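Local atomic coordinates of Thiol:disulfide interchange protein DsbA (Neisseria meningitidis serogroup B, PDB entry 2ZNM), a protein that probably works in the periplasm as a thiol:disulfide oxidoreductase of the DsbA type, carrying a redox-active cysteine pair on a thioredoxin fold. Residues Leu45-Ala50 / Ala55-Glu60; Met74-Asn79 / Ala133-Lys138; Lys93-Tyr96 / Arg101-Asn104; Val154-Lys159 / Ala180-Glu185. One frame throughout, in Å; residues are numbered along the deposited sequence.

Interaction 1: residues Leu45-Ala50 / Ala55-Glu60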
loop_
_atom_site.group_PDB
_atom_site.type_symbol
_atom_site.label_atom_id
_atom_site.label_comp_id
_atom_site.label_asym_id
_atom_site.label_seq_id
_atom_site.Cartn_x
_atom_site.Cartn_y
_atom_site.Cartn_z
ATOM N N LEU A 45 -3.821 -3.673 -9.750
ATOM C CA LEU A 45 -4.062 -4.682 -10.777
ATOM C C LEU A 45 -3.599 -4.230 -12.183
ATOM O O LEU A 45 -2.930 -4.986 -12.907
ATOM C CB LEU A 45 -5.546 -5.084 -10.758
ATOM C CG LEU A 45 -6.115 -6.342 -11.445
ATOM C CD1 LEU A 45 -6.993 -5.991 -12.612
ATOM C CD2 LEU A 45 -5.091 -7.378 -11.843
ATOM N N LYS A 46 -3.945 -3.000 -12.557
ATOM C CA LYS A 46 -3.563 -2.439 -13.840
ATOM C C LYS A 46 -2.046 -2.240 -13.953
ATOM O O LYS A 46 -1.449 -2.548 -14.977
ATOM C CB LYS A 46 -4.263 -1.104 -14.027
ATOM C CG LYS A 46 -4.907 -0.917 -15.374
ATOM C CD LYS A 46 -3.919 -0.535 -16.447
ATOM C CE LYS A 46 -4.553 -0.737 -17.819
ATOM N NZ LYS A 46 -5.659 0.226 -18.086
ATOM N N LEU A 47 -1.442 -1.697 -12.897
ATOM C CA LEU A 47 -0.012 -1.442 -12.851
ATOM C C LEU A 47 0.786 -2.741 -12.929
ATOM O O LEU A 47 1.810 -2.793 -13.589
ATOM C CB LEU A 47 0.365 -0.641 -11.595
ATOM C CG LEU A 47 0.041 0.860 -11.617
ATOM C CD1 LEU A 47 0.361 1.523 -10.283
ATOM C CD2 LEU A 47 0.735 1.593 -12.786
ATOM N N GLY A 48 0.296 -3.790 -12.277
ATOM C CA GLY A 48 0.920 -5.110 -12.349
ATOM C C GLY A 48 1.138 -5.611 -13.761
ATOM O O GLY A 48 2.112 -6.321 -14.026
ATOM N N LYS A 49 0.243 -5.250 -14.676
ATOM C CA LYS A 49 0.380 -5.678 -16.073
ATOM C C LYS A 49 1.030 -4.629 -16.970
ATOM O O LYS A 49 1.723 -4.985 -17.917
ATOM C CB LYS A 49 -0.971 -6.125 -16.647
ATOM C CG LYS A 49 -1.724 -7.169 -15.805
ATOM C CD LYS A 49 -1.140 -8.565 -15.979
ATOM C CE LYS A 49 -2.067 -9.650 -15.422
ATOM N NZ LYS A 49 -2.337 -9.492 -13.956
ATOM N N ALA A 50 0.820 -3.344 -16.670
ATOM C CA ALA A 50 1.238 -2.253 -17.571
ATOM C C ALA A 50 2.661 -1.762 -17.325
ATOM O O ALA A 50 3.303 -1.201 -18.228
ATOM C CB ALA A 50 0.260 -1.094 -17.512
ATOM N N ALA A 55 10.354 -2.698 -13.170
ATOM C CA ALA A 55 9.592 -1.954 -12.172
ATOM C C ALA A 55 8.859 -2.930 -11.264
ATOM O O ALA A 55 8.455 -3.997 -11.713
ATOM C CB ALA A 55 8.612 -1.008 -12.851
ATOM N N TYR A 56 8.713 -2.574 -9.987
ATOM C CA TYR A 56 7.949 -3.397 -9.020
ATOM C C TYR A 56 7.009 -2.576 -8.132
ATOM O O TYR A 56 7.183 -1.360 -7.960
ATOM C CB TYR A 56 8.882 -4.279 -8.159
ATOM C CG TYR A 56 9.661 -3.527 -7.107
ATOM C CD1 TYR A 56 9.184 -3.425 -5.792
ATOM C CD2 TYR A 56 10.875 -2.915 -7.421
ATOM C CE1 TYR A 56 9.903 -2.725 -4.813
ATOM C CE2 TYR A 56 11.604 -2.215 -6.452
ATOM C CZ TYR A 56 11.114 -2.123 -5.156
ATOM O OH TYR A 56 11.837 -1.424 -4.210
ATOM N N LEU A 57 6.024 -3.268 -7.567
ATOM C CA LEU A 57 4.964 -2.671 -6.756
ATOM C C LEU A 57 5.212 -2.878 -5.260
ATOM O O LEU A 57 5.509 -3.994 -4.829
ATOM C CB LEU A 57 3.610 -3.290 -7.139
ATOM C CG LEU A 57 2.470 -2.539 -7.859
ATOM C CD1 LEU A 57 2.813 -1.128 -8.357
ATOM C CD2 LEU A 57 1.886 -3.402 -8.963
ATOM N N ARG A 58 5.085 -1.803 -4.483
ATOM C CA ARG A 58 5.147 -1.861 -3.025
ATOM C C ARG A 58 3.921 -1.135 -2.457
ATOM O O ARG A 58 3.515 -0.093 -2.976
ATOM C CB ARG A 58 6.450 -1.199 -2.525
ATOM C CG ARG A 58 6.597 -1.043 -0.994
ATOM C CD ARG A 58 7.817 -0.197 -0.667
ATOM N NE ARG A 58 8.023 0.050 0.762
ATOM C CZ ARG A 58 9.007 0.816 1.254
ATOM N NH1 ARG A 58 9.858 1.430 0.437
ATOM N NH2 ARG A 58 9.137 0.988 2.565
ATOM N N THR A 59 3.330 -1.681 -1.399
ATOM C CA THR A 59 2.225 -1.008 -0.724
ATOM C C THR A 59 2.491 -0.807 0.764
ATOM O O THR A 59 3.120 -1.649 1.407
ATOM C CB THR A 59 0.877 -1.756 -0.907
ATOM O OG1 THR A 59 0.941 -3.042 -0.266
ATOM C CG2 THR A 59 0.559 -1.935 -2.385
ATOM N N GLU A 60 2.015 0.322 1.301
ATOM C CA GLU A 60 2.066 0.597 2.739
ATOM C C GLU A 60 0.719 1.138 3.211
ATOM O O GLU A 60 0.130 2.025 2.570
ATOM C CB GLU A 60 3.169 1.594 3.066
ATOM C CG GLU A 60 4.563 1.219 2.535
ATOM C CD GLU A 60 5.253 0.106 3.317
ATOM O OE1 GLU A 60 6.218 -0.480 2.796
ATOM O OE2 GLU A 60 4.861 -0.184 4.456
#
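Glu60 OE1 takes one good and one weak bond from Arg58 on one side of strand 55-61, while Leu57, whose CB points the other way, meets Leu47 and Gly48 of helix 42-50. The stronger bond runs from Arg58 NE to Glu60 OE1, 2.8 Å with an N-H...O angle of 157°. It reaches the lone pair turned away from the other carboxylate oxygen and lies close to the guanidinium plane. Arg58 NH2 adds the weak one. With a salt bridge from NH1 to Glu25 and its bond to Pro17 O, the guanidinium is probably held in place.

Toward the helix the contact is van der Waals packing, with no hydrogen bond across it. Leu57 spreads its two methyls over adjacent residues of one turn: CD1 touches Leu47 CB at 4.1 Å, and CD2 sits 3.7 Å from Gly48 N. The leucine side chains cross at about a right angle. Leu47 CG lies anti to its carbonyl carbon (chi1 -76°), and its CD1 also reaches Leu57 CD1. Leu57 is less relaxed, with a nearly eclipsed chi2 of 8°.

The contact closes the helix-to-strand half of the beta-alpha-beta unit 24-30, 42-50 and 55-61. Leu47 also touches Ile175 of helix 167-185, whereas Arg58 and Glu60, from the other face of this edge strand, pack on helix 130-145.

Interaction 2: residues Met74-Asn79 / Ala133-Lys138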
loop_
_atom_site.group_PDB
_atom_site.type_symbol
_atom_site.label_atom_id
_atom_site.label_comp_id
_atom_site.label_asym_id
_atom_site.label_seq_id
_atom_site.Cartn_x
_atom_site.Cartn_y
_atom_site.Cartn_z
HETATM N N MSE A 74 -2.632 -5.199 10.358
HETATM C CA MSE A 74 -3.354 -6.115 9.471
HETATM C C MSE A 74 -2.708 -6.177 8.071
HETATM O O MSE A 74 -2.442 -7.267 7.548
HETATM C CB MSE A 74 -4.833 -5.737 9.375
HETATM C CG MSE A 74 -5.677 -6.713 8.554
HETATM SE SE MSE A 74 -5.557 -8.589 9.162
HETATM C CE MSE A 74 -6.888 -8.570 10.604
ATOM N N ALA A 75 -2.438 -5.010 7.484
ATOM C CA ALA A 75 -1.783 -4.942 6.171
ATOM C C ALA A 75 -0.445 -5.646 6.199
ATOM O O ALA A 75 -0.099 -6.336 5.256
ATOM C CB ALA A 75 -1.606 -3.492 5.714
ATOM N N ALA A 76 0.315 -5.468 7.275
ATOM C CA ALA A 76 1.601 -6.131 7.383
ATOM C C ALA A 76 1.417 -7.633 7.499
ATOM O O ALA A 76 2.149 -8.379 6.881
ATOM C CB ALA A 76 2.413 -5.586 8.558
ATOM N N ALA A 77 0.443 -8.072 8.294
ATOM C CA ALA A 77 0.154 -9.500 8.456
ATOM C C ALA A 77 -0.164 -10.186 7.120
ATOM O O ALA A 77 0.413 -11.228 6.805
ATOM C CB ALA A 77 -0.976 -9.702 9.441
ATOM N N VAL A 78 -1.068 -9.579 6.346
ATOM C CA VAL A 78 -1.487 -10.065 5.032
ATOM C C VAL A 78 -0.302 -10.207 4.069
ATOM O O VAL A 78 -0.084 -11.281 3.483
ATOM C CB VAL A 78 -2.564 -9.137 4.423
ATOM C CG1 VAL A 78 -2.890 -9.547 3.013
ATOM C CG2 VAL A 78 -3.853 -9.141 5.285
ATOM N N ASN A 79 0.459 -9.124 3.911
ATOM C CA ASN A 79 1.657 -9.129 3.081
ATOM C C ASN A 79 2.636 -10.208 3.517
ATOM O O ASN A 79 3.108 -10.990 2.685
ATOM C CB ASN A 79 2.340 -7.748 3.080
ATOM C CG ASN A 79 3.580 -7.706 2.187
ATOM O OD1 ASN A 79 3.659 -8.419 1.189
ATOM N ND2 ASN A 79 4.558 -6.878 2.554
ATOM N N ALA A 133 4.581 -6.303 13.515
ATOM C CA ALA A 133 4.477 -5.177 14.435
ATOM C C ALA A 133 5.449 -4.064 14.022
ATOM O O ALA A 133 5.073 -2.893 13.990
ATOM C CB ALA A 133 4.720 -5.627 15.868
ATOM N N ALA A 134 6.674 -4.447 13.662
ATOM C CA ALA A 134 7.686 -3.511 13.165
ATOM C C ALA A 134 7.238 -2.799 11.892
ATOM O O ALA A 134 7.349 -1.572 11.791
ATOM C CB ALA A 134 9.015 -4.225 12.933
ATOM N N ALA A 135 6.731 -3.579 10.933
ATOM C CA ALA A 135 6.289 -3.056 9.654
ATOM C C ALA A 135 5.155 -2.045 9.831
ATOM O O ALA A 135 5.104 -1.033 9.119
ATOM C CB ALA A 135 5.857 -4.186 8.746
ATOM N N ALA A 136 4.256 -2.328 10.774
ATOM C CA ALA A 136 3.135 -1.438 11.078
ATOM C C ALA A 136 3.623 -0.067 11.558
ATOM O O ALA A 136 3.118 0.960 11.104
ATOM C CB ALA A 136 2.181 -2.072 12.114
ATOM N N LEU A 137 4.599 -0.075 12.464
ATOM C CA LEU A 137 5.202 1.136 12.991
ATOM C C LEU A 137 5.993 1.900 11.909
ATOM O O LEU A 137 5.967 3.138 11.855
ATOM C CB LEU A 137 6.143 0.775 14.148
ATOM C CG LEU A 137 6.290 1.613 15.426
ATOM C CD1 LEU A 137 7.737 1.525 15.914
ATOM C CD2 LEU A 137 5.849 3.072 15.288
ATOM N N LYS A 138 6.723 1.164 11.079
ATOM C CA LYS A 138 7.406 1.764 9.933
ATOM C C LYS A 138 6.426 2.520 9.007
ATOM O O LYS A 138 6.746 3.599 8.515
ATOM C CB LYS A 138 8.202 0.705 9.161
ATOM C CG LYS A 138 9.017 1.253 8.021
ATOM C CD LYS A 138 10.062 0.235 7.563
ATOM C CE LYS A 138 10.705 0.645 6.245
ATOM N NZ LYS A 138 12.059 0.019 6.064
#
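No ring, amide or carboxylate enters the meeting of Ala76 with Ala135: none of the three residues that touch, Ala76, Ala135 and Ala136, carries a flat side-chain group, and the contact is just two methyls head to head. Ala76 CB stands 3.7 Å from Ala135 CB, and both CA-CB bonds are directed at the opposing helix. The backbones come correspondingly near, with Ala76 CA and Ala135 CA 6.0 Å apart. Ala136 takes a lesser part. Its methyl is 5.0 Å from Ala76 CB, which approaches its backbone nitrogen more closely, at 4.3 Å.

That nitrogen is in the middle of a helix, so the methyl is packing against helix backbone, with no hydrogen bond between the two segments. The helices run on intact through the contact, as in the 2.9 Å bonds from Val78 N to Met74 O and from Lys138 N to Ala134 O.

Around the alanines, helix 69-81 turns other sides to other partners: Ala77 packs on Leu123 and Tyr127 of helix 120-127, and the selenomethionine at Met74 reaches Ala108 and Trp111 of helix 105-113. Close helix packing through small residues thus joins the first and last helices of the helical region that DsbA-like proteins insert into the thioredoxin fold.

Interaction 3: residues Lys93-Tyr96 / Arg101-Asn104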
loop_
_atom_site.group_PDB
_atom_site.type_symbol
_atom_site.label_atom_id
_atom_site.label_comp_id
_atom_site.label_asym_id
_atom_site.label_seq_id
_atom_site.Cartn_x
_atom_site.Cartn_y
_atom_site.Cartn_z
ATOM N N LYS A 93 -13.706 -5.595 3.140
ATOM C CA LYS A 93 -15.139 -5.739 3.366
ATOM C C LYS A 93 -15.484 -5.565 4.836
ATOM O O LYS A 93 -16.533 -5.020 5.171
ATOM C CB LYS A 93 -15.620 -7.103 2.870
ATOM C CG LYS A 93 -17.116 -7.362 3.081
ATOM C CD LYS A 93 -17.581 -8.633 2.400
ATOM C CE LYS A 93 -18.704 -9.281 3.164
ATOM N NZ LYS A 93 -19.404 -10.303 2.307
ATOM N N ALA A 94 -14.606 -6.053 5.703
ATOM C CA ALA A 94 -14.793 -5.970 7.141
ATOM C C ALA A 94 -14.642 -4.503 7.579
ATOM O O ALA A 94 -15.418 -4.006 8.378
ATOM C CB ALA A 94 -13.778 -6.865 7.839
ATOM N N VAL A 95 -13.641 -3.823 7.028
ATOM C CA VAL A 95 -13.427 -2.408 7.277
ATOM C C VAL A 95 -14.627 -1.580 6.753
ATOM O O VAL A 95 -15.120 -0.698 7.468
ATOM C CB VAL A 95 -12.040 -1.948 6.731
ATOM C CG1 VAL A 95 -11.840 -0.448 6.887
ATOM C CG2 VAL A 95 -10.906 -2.686 7.458
ATOM N N TYR A 96 -15.130 -1.915 5.553
ATOM C CA TYR A 96 -16.316 -1.252 4.963
ATOM C C TYR A 96 -17.581 -1.378 5.798
ATOM O O TYR A 96 -18.358 -0.437 5.896
ATOM C CB TYR A 96 -16.669 -1.801 3.577
ATOM C CG TYR A 96 -15.650 -1.625 2.468
ATOM C CD1 TYR A 96 -14.500 -0.844 2.635
ATOM C CD2 TYR A 96 -15.856 -2.230 1.225
ATOM C CE1 TYR A 96 -13.573 -0.704 1.595
ATOM C CE2 TYR A 96 -14.938 -2.084 0.192
ATOM C CZ TYR A 96 -13.804 -1.328 0.384
ATOM O OH TYR A 96 -12.906 -1.198 -0.649
ATOM N N ARG A 101 -14.505 -3.690 15.447
ATOM C CA ARG A 101 -13.326 -2.848 15.508
ATOM C C ARG A 101 -12.084 -3.693 15.159
ATOM O O ARG A 101 -11.389 -4.201 16.045
ATOM C CB ARG A 101 -13.212 -2.188 16.893
ATOM C CG ARG A 101 -12.000 -1.284 17.044
ATOM C CD ARG A 101 -12.164 -0.263 18.163
ATOM N NE ARG A 101 -11.089 0.727 18.099
ATOM C CZ ARG A 101 -11.043 1.724 17.215
ATOM N NH1 ARG A 101 -12.024 1.879 16.326
ATOM N NH2 ARG A 101 -10.025 2.572 17.223
ATOM N N LEU A 102 -11.820 -3.835 13.858
ATOM C CA LEU A 102 -10.727 -4.675 13.363
ATOM C C LEU A 102 -9.338 -4.182 13.794
ATOM O O LEU A 102 -8.358 -4.939 13.730
ATOM C CB LEU A 102 -10.803 -4.795 11.836
ATOM C CG LEU A 102 -10.173 -6.017 11.145
ATOM C CD1 LEU A 102 -10.811 -7.330 11.566
ATOM C CD2 LEU A 102 -10.267 -5.872 9.653
ATOM N N GLU A 103 -9.267 -2.918 14.228
ATOM C CA GLU A 103 -8.030 -2.303 14.727
ATOM C C GLU A 103 -7.554 -2.961 16.013
ATOM O O GLU A 103 -6.409 -2.822 16.400
ATOM C CB GLU A 103 -8.235 -0.811 15.010
ATOM C CG GLU A 103 -8.270 0.081 13.795
ATOM C CD GLU A 103 -9.690 0.318 13.277
ATOM O OE1 GLU A 103 -10.602 -0.488 13.589
ATOM O OE2 GLU A 103 -9.889 1.322 12.560
ATOM N N ASN A 104 -8.464 -3.647 16.683
ATOM C CA ASN A 104 -8.182 -4.303 17.941
ATOM C C ASN A 104 -7.686 -5.725 17.695
ATOM O O ASN A 104 -8.340 -6.495 17.000
ATOM C CB ASN A 104 -9.453 -4.312 18.785
ATOM C CG ASN A 104 -9.237 -4.900 20.149
ATOM O OD1 ASN A 104 -8.777 -4.217 21.061
ATOM N ND2 ASN A 104 -9.580 -6.171 20.308
#
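Val95 and Leu102 bring their CA atoms within 7.0 Å where the last turns of helix 84-97 face the chain that has just left it. Residues 93-96 are regular helix. Residues 101-104 form a type I beta turn, closed by a 3.0 Å hydrogen bond from Asn104 N to Arg101 O, and Asn104 then takes the N-cap position of helix 105-113. Leu102, the second residue of the turn, has its CB directed back at the helix.

One methyl does most of the touching. Leu102 CG lies anti to the backbone nitrogen (chi1 -155°), and from there CD2 is brought to two consecutive helix residues. It rests 3.9 Å from Val95 CG2 and 4.1 Å from Ala94 CB. Val95 offers the methyl that is anti to its own carbonyl carbon, and its side chain crosses that of Leu102 at about a right angle. Trp111 of helix 105-113 touches both Ala94 and Leu102, completing a small apolar cluster.

Within the turn, Glu103 CB lies 4.3 Å above the centre of the Arg101 guanidinium. Their charges pair weakly, with Glu103 OE1 3.9 Å from Arg101 NH1 and well out of the guanidinium plane.

Next along the helix, Tyr96 OH binds Cys34 O and His36 N, in the segment of the predicted redox-active cysteines, which are not disulfide-bonded here. Across the two segments themselves no hydrogen bond or salt bridge forms, which implies that their attraction rests on burial of methyl groups, so that shape, more than directed bonds, probably sets how Leu102 sits.

Interaction 4: residues Val154-Lys159 / Ala180-Glu185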
loop_
_atom_site.group_PDB
_atom_site.type_symbol
_atom_site.label_atom_id
_atom_site.label_comp_id
_atom_site.label_asym_id
_atom_site.label_seq_id
_atom_site.Cartn_x
_atom_site.Cartn_y
_atom_site.Cartn_z
ATOM N N VAL A 154 0.991 7.736 -4.788
ATOM C CA VAL A 154 1.983 6.926 -5.483
ATOM C C VAL A 154 3.330 7.650 -5.560
ATOM O O VAL A 154 3.417 8.786 -6.022
ATOM C CB VAL A 154 1.498 6.493 -6.905
ATOM C CG1 VAL A 154 2.590 5.734 -7.651
ATOM C CG2 VAL A 154 0.231 5.638 -6.809
ATOM N N ILE A 155 4.370 6.966 -5.092
ATOM C CA ILE A 155 5.743 7.435 -5.206
ATOM C C ILE A 155 6.595 6.476 -6.065
ATOM O O ILE A 155 6.583 5.255 -5.855
ATOM C CB ILE A 155 6.347 7.675 -3.814
ATOM C CG1 ILE A 155 5.416 8.624 -3.043
ATOM C CG2 ILE A 155 7.751 8.262 -3.942
ATOM C CD1 ILE A 155 5.580 8.642 -1.552
ATOM N N VAL A 156 7.315 7.048 -7.031
ATOM C CA VAL A 156 8.086 6.281 -8.010
ATOM C C VAL A 156 9.599 6.454 -7.803
ATOM O O VAL A 156 10.105 7.582 -7.701
ATOM C CB VAL A 156 7.733 6.690 -9.463
ATOM C CG1 VAL A 156 8.485 5.807 -10.484
ATOM C CG2 VAL A 156 6.223 6.648 -9.703
ATOM N N GLY A 157 10.310 5.331 -7.744
ATOM C CA GLY A 157 11.751 5.330 -7.527
ATOM C C GLY A 157 12.172 6.063 -6.269
ATOM O O GLY A 157 13.306 6.535 -6.179
ATOM N N GLY A 158 11.248 6.173 -5.311
ATOM C CA GLY A 158 11.485 6.852 -4.034
ATOM C C GLY A 158 11.515 8.373 -4.070
ATOM O O GLY A 158 11.655 9.019 -3.026
ATOM N N LYS A 159 11.360 8.950 -5.258
ATOM C CA LYS A 159 11.670 10.367 -5.477
ATOM C C LYS A 159 10.495 11.217 -5.927
ATOM O O LYS A 159 10.417 12.400 -5.584
ATOM C CB LYS A 159 12.776 10.512 -6.531
ATOM C CG LYS A 159 14.191 10.370 -6.015
ATOM C CD LYS A 159 15.191 10.717 -7.118
ATOM C CE LYS A 159 16.527 11.153 -6.523
ATOM N NZ LYS A 159 17.497 11.589 -7.570
ATOM N N ALA A 180 10.216 5.599 -16.549
ATOM C CA ALA A 180 11.159 5.850 -17.649
ATOM C C ALA A 180 12.100 7.015 -17.340
ATOM O O ALA A 180 13.244 7.035 -17.800
ATOM C CB ALA A 180 10.418 6.090 -18.952
ATOM N N LYS A 181 11.606 7.978 -16.563
ATOM C CA LYS A 181 12.410 9.106 -16.080
ATOM C C LYS A 181 13.493 8.635 -15.102
ATOM O O LYS A 181 14.663 9.002 -15.235
ATOM C CB LYS A 181 11.511 10.165 -15.420
ATOM C CG LYS A 181 12.226 11.443 -14.982
ATOM C CD LYS A 181 11.240 12.455 -14.416
ATOM C CE LYS A 181 11.946 13.657 -13.794
ATOM N NZ LYS A 181 12.538 14.575 -14.810
ATOM N N VAL A 182 13.087 7.817 -14.132
ATOM C CA VAL A 182 13.988 7.266 -13.118
ATOM C C VAL A 182 15.066 6.377 -13.753
ATOM O O VAL A 182 16.251 6.518 -13.445
ATOM C CB VAL A 182 13.183 6.512 -11.987
ATOM C CG1 VAL A 182 14.074 5.602 -11.158
ATOM C CG2 VAL A 182 12.457 7.503 -11.079
ATOM N N ARG A 183 14.651 5.486 -14.649
ATOM C CA ARG A 183 15.561 4.555 -15.321
ATOM C C ARG A 183 16.696 5.282 -16.042
ATOM O O ARG A 183 17.871 4.959 -15.847
ATOM C CB ARG A 183 14.784 3.669 -16.299
ATOM C CG ARG A 183 15.637 2.765 -17.182
ATOM C CD ARG A 183 14.776 1.706 -17.859
ATOM N NE ARG A 183 13.575 2.278 -18.468
ATOM C CZ ARG A 183 12.362 1.744 -18.388
ATOM N NH1 ARG A 183 12.170 0.625 -17.707
ATOM N NH2 ARG A 183 11.335 2.340 -18.980
ATOM N N GLU A 184 16.316 6.257 -16.868
ATOM C CA GLU A 184 17.239 7.083 -17.639
ATOM C C GLU A 184 18.165 7.880 -16.718
ATOM O O GLU A 184 19.374 7.941 -16.954
ATOM C CB GLU A 184 16.447 7.989 -18.603
ATOM C CG GLU A 184 17.081 9.337 -18.960
ATOM C CD GLU A 184 18.069 9.266 -20.110
ATOM O OE1 GLU A 184 17.721 8.699 -21.171
ATOM O OE2 GLU A 184 19.192 9.797 -19.958
ATOM N N GLU A 185 17.608 8.460 -15.654
ATOM C CA GLU A 185 18.416 9.285 -14.749
ATOM C C GLU A 185 19.452 8.461 -13.957
ATOM O O GLU A 185 20.534 8.959 -13.635
ATOM C CB GLU A 185 17.535 10.182 -13.849
ATOM C CG GLU A 185 17.078 9.575 -12.536
ATOM C CD GLU A 185 16.198 10.515 -11.704
ATOM O OE1 GLU A 185 15.927 10.176 -10.533
ATOM O OE2 GLU A 185 15.776 11.583 -12.208
#
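The C-terminal part of the thioredoxin fold, a beta hairpin followed by a helix that packs on the sheet, contains the contact of Val156, Gly157 and Lys159 with Val182 and Glu185. Strands 153-156 and 160-162 form the hairpin, and helix 167-185 lies over it. A tight turn joins the strands, closed by a 3.1 Å hydrogen bond from Lys159 N to Val156 O. Gly157 and Gly158 both have positive phi, as a type I' turn requires at its two central positions.

Val182 makes the apolar contact from the helix. Its CG2, anti to the carbonyl carbon, comes down between the end of the strand and the turn, 4.1 Å from Val156 O. The same methyl is 4.2 Å from Gly157 CA. There it faces the bare CA, on the side where a CB would otherwise project, and this lets helix and turn approach closely. Ile24 of the neighbouring strand 24-30 and Tyr160 also touch Val182, so it is covered from more than one strand.

One helical turn on, Glu185 and Lys159 extend from opposite directions and meet toward the exposed side of the contact. Glu185 CG takes the position between backbone nitrogen and carbonyl carbon (chi1 89°), the rest of the chain running straight. Its OE2 hydrogen-bonds to Tyr160 OH, and this probably steadies the carboxylate. The ion pair itself is long: Lys159 NZ stands 3.6 Å from Glu185 OE1, and the same oxygen lies 3.5 Å from Lys159 CD.

From the N terminus, interaction 1 closes first, a short loop within the beta-alpha-beta unit. Interaction 2 then opens on helix 69-81 and closes on helix 130-145. Between its two segments falls the small, local loop of interaction 3, so 3 is nested within 2, and packing of Met74 CE on Leu102 CG joins them. Interaction 4 comes last, after helix 130-145, and binds hairpin to C-terminal helix. No loops cross. Interactions 1 and 4 reach the same sheet, whereas 2 and 3 join helices and a turn within the helical region. One place where the two regions meet is the packing of Arg58 on Lys138; 3 and 4 lie farthest apart, centres about 34 Å from each other.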